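Local coordinates for pantothenate synthetase (Francisella tularensis subsp. tularensis, PDB 3N8H), which probably catalyses the ATP-dependent condensation of pantoate with beta-alanine to pantothenate through a pantoyl-adenylate intermediate, at residues 242-247 / 251-256. Residues are numbered along the deposited sequence; the frame is centred on the assembly and turned at random. Where two conformers were deposited one is given.
Sequences FLAFYI and RLIDNF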
loop_
_atom_site.group_PDB
_atom_site.type_symbol
_atom_site.label_atom_id
_atom_site.label_comp_id
_atom_site.label_asym_id
_atom_site.label_seq_id
_atom_site.Cartn_x
_atom_site.Cartn_y
_atom_site.Cartn_z
ATOM N N PHE A 242 -27.049 -9.463 -2.024
ATOM C CA PHE A 242 -25.761 -9.997 -2.452
ATOM C C PHE A 242 -25.798 -11.526 -2.488
ATOM O O PHE A 242 -26.277 -12.166 -1.558
ATOM C CB PHE A 242 -24.663 -9.578 -1.472
ATOM C CG PHE A 242 -24.329 -8.119 -1.527
ATOM C CD1 PHE A 242 -23.152 -7.687 -2.116
ATOM C CD2 PHE A 242 -25.213 -7.180 -1.017
ATOM C CE1 PHE A 242 -22.853 -6.338 -2.173
ATOM C CE2 PHE A 242 -24.919 -5.830 -1.058
ATOM C CZ PHE A 242 -23.736 -5.411 -1.643
ATOM N N LEU A 243 -25.268 -12.110 -3.549
ATOM C CA LEU A 243 -25.152 -13.569 -3.619
ATOM C C LEU A 243 -23.958 -14.022 -4.444
ATOM O O LEU A 243 -23.367 -13.238 -5.206
ATOM C CB LEU A 243 -26.438 -14.225 -4.155
ATOM C CG LEU A 243 -26.686 -14.154 -5.660
ATOM C CD1 LEU A 243 -27.436 -15.390 -6.082
ATOM C CD2 LEU A 243 -27.492 -12.914 -5.969
ATOM N N ALA A 244 -23.624 -15.298 -4.273
ATOM C CA ALA A 244 -22.572 -15.972 -5.018
ATOM C C ALA A 244 -22.960 -17.440 -5.021
ATOM O O ALA A 244 -23.540 -17.954 -4.033
ATOM C CB ALA A 244 -21.204 -15.803 -4.322
ATOM N N PHE A 245 -22.633 -18.117 -6.110
ATOM C CA PHE A 245 -22.969 -19.539 -6.246
ATOM C C PHE A 245 -22.018 -20.195 -7.224
ATOM O O PHE A 245 -21.378 -19.508 -8.027
ATOM C CB PHE A 245 -24.403 -19.705 -6.747
ATOM C CG PHE A 245 -24.670 -19.001 -8.044
ATOM C CD1 PHE A 245 -24.497 -19.660 -9.254
ATOM C CD2 PHE A 245 -25.081 -17.668 -8.056
ATOM C CE1 PHE A 245 -24.733 -19.015 -10.460
ATOM C CE2 PHE A 245 -25.319 -17.006 -9.264
ATOM C CZ PHE A 245 -25.144 -17.681 -10.468
ATOM N N TYR A 246 -21.925 -21.524 -7.151
ATOM C CA TYR A 246 -21.153 -22.298 -8.101
ATOM C C TYR A 246 -22.125 -23.003 -9.041
ATOM O O TYR A 246 -23.187 -23.447 -8.616
ATOM C CB TYR A 246 -20.314 -23.374 -7.392
ATOM C CG TYR A 246 -18.949 -22.934 -6.909
ATOM C CD1 TYR A 246 -17.851 -22.952 -7.761
ATOM C CD2 TYR A 246 -18.756 -22.506 -5.595
ATOM C CE1 TYR A 246 -16.598 -22.558 -7.315
ATOM C CE2 TYR A 246 -17.509 -22.096 -5.143
ATOM C CZ TYR A 246 -16.438 -22.127 -6.004
ATOM O OH TYR A 246 -15.197 -21.724 -5.560
ATOM N N ILE A 247 -21.768 -23.091 -10.325
ATOM C CA ILE A 247 -22.376 -24.091 -11.198
ATOM C C ILE A 247 -21.203 -24.920 -11.700
ATOM O O ILE A 247 -20.286 -24.387 -12.356
ATOM C CB ILE A 247 -23.201 -23.495 -12.378
ATOM C CG1 ILE A 247 -24.239 -22.502 -11.859
ATOM C CG2 ILE A 247 -23.901 -24.617 -13.170
ATOM C CD1 ILE A 247 -24.988 -21.786 -12.954
ATOM N N ARG A 251 -17.547 -20.194 -10.386
ATOM C CA ARG A 251 -18.099 -19.412 -9.291
ATOM C C ARG A 251 -18.539 -18.043 -9.812
ATOM O O ARG A 251 -17.712 -17.279 -10.304
ATOM C CB ARG A 251 -17.085 -19.252 -8.158
ATOM C CG ARG A 251 -17.655 -18.669 -6.864
ATOM C CD ARG A 251 -16.523 -18.369 -5.848
ATOM N NE ARG A 251 -17.083 -17.755 -4.658
ATOM C CZ ARG A 251 -17.274 -16.441 -4.513
ATOM N NH1 ARG A 251 -16.898 -15.617 -5.466
ATOM N NH2 ARG A 251 -17.822 -15.960 -3.405
ATOM N N LEU A 252 -19.835 -17.757 -9.714
ATOM C CA LEU A 252 -20.402 -16.467 -10.141
ATOM C C LEU A 252 -20.997 -15.672 -8.976
ATOM O O LEU A 252 -21.468 -16.266 -8.005
ATOM C CB LEU A 252 -21.501 -16.699 -11.169
ATOM C CG LEU A 252 -21.060 -17.447 -12.433
ATOM C CD1 LEU A 252 -22.230 -17.524 -13.395
ATOM C CD2 LEU A 252 -19.815 -16.778 -13.066
ATOM N N ILE A 253 -20.972 -14.334 -9.084
ATOM C CA ILE A 253 -21.515 -13.461 -8.049
ATOM C C ILE A 253 -22.423 -12.432 -8.683
ATOM O O ILE A 253 -22.371 -12.183 -9.906
ATOM C CB ILE A 253 -20.408 -12.729 -7.217
ATOM C CG1 ILE A 253 -19.919 -11.428 -7.897
ATOM C CG2 ILE A 253 -19.248 -13.668 -6.913
ATOM C CD1 ILE A 253 -18.818 -10.687 -7.130
ATOM N N ASP A 254 -23.256 -11.840 -7.840
ATOM C CA ASP A 254 -24.170 -10.789 -8.256
ATOM C C ASP A 254 -24.607 -9.922 -7.053
ATOM O O ASP A 254 -24.555 -10.344 -5.897
ATOM C CB ASP A 254 -25.394 -11.420 -8.956
ATOM C CG ASP A 254 -26.152 -10.428 -9.816
ATOM O OD1 ASP A 254 -25.729 -9.229 -9.911
ATOM O OD2 ASP A 254 -27.191 -10.830 -10.374
ATOM N N ASN A 255 -25.027 -8.697 -7.329
ATOM C CA ASN A 255 -25.747 -7.934 -6.334
ATOM C C ASN A 255 -26.698 -6.997 -7.075
ATOM O O ASN A 255 -26.426 -6.594 -8.210
ATOM C CB ASN A 255 -24.776 -7.167 -5.431
ATOM C CG ASN A 255 -24.265 -5.948 -6.085
ATOM O OD1 ASN A 255 -24.896 -4.875 -6.019
ATOM N ND2 ASN A 255 -23.159 -6.097 -6.798
ATOM N N PHE A 256 -27.832 -6.699 -6.462
ATOM C CA PHE A 256 -28.829 -5.791 -7.046
ATOM C C PHE A 256 -29.699 -5.240 -5.919
ATOM O O PHE A 256 -29.722 -5.804 -4.821
ATOM C CB PHE A 256 -29.699 -6.538 -8.087
ATOM C CG PHE A 256 -30.053 -7.961 -7.683
ATOM C CD1 PHE A 256 -31.018 -8.201 -6.719
ATOM C CD2 PHE A 256 -29.404 -9.052 -8.259
ATOM C CE1 PHE A 256 -31.354 -9.510 -6.341
ATOM C CE2 PHE A 256 -29.721 -10.366 -7.876
ATOM C CZ PHE A 256 -30.707 -10.585 -6.906
#
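Phe245 and Leu252 meet on the face of the hairpin that Leu243 shares: Leu252 CB sits 4.2 Å from the centroid of the Phe245 ring and 27° off its normal, a CH-pi contact over the ring face. With Phe245 CG lodged between the backbone N and the carbonyl carbon (chi1 56°), the ring swings across to the partner strand, and Ile205 of helix 196-210 packs on it. Farther along, Leu243 CD2 touches Phe256 CE2 at 3.9 Å. On the reverse face Ala244 CB lies 3.9 Å from Ile253 CG2.

Strands 240-247 and 250-257 form a beta hairpin, two strands of a three-stranded antiparallel sheet, 240-247 in the middle. Leu243–Asp254 and Phe245–Leu252 are hydrogen-bonded pairs, with two bonds each; Leu252 N to Phe245 O (2.9 Å) is nearly collinear with the carbonyl. Ile253 touches Asp153 and Leu252 nears Arg190, both in the predicted ATP site and the bound-proline pocket, consistent with this strand flanking the active site.

Toward the polar edge, Arg251 CB stands 3.7 Å from the Tyr246 ring centroid. In the conformer described, Ala244 CB lies over a guanidinium face, 3.5 Å from Arg251 NH2; NH1 forms a salt bridge with Glu120, NH2 and NE hydrogen bonds with Ser123 and Gln232. Asn255 CB covers a face of Phe242, its amide 18° from the ring plane, OD1 hydrogen-bonded to Arg240 and ND2 to Glu151 O. Asp254 OD2 forms a salt bridge with Arg180 and a hydrogen bond with Tyr206 OH.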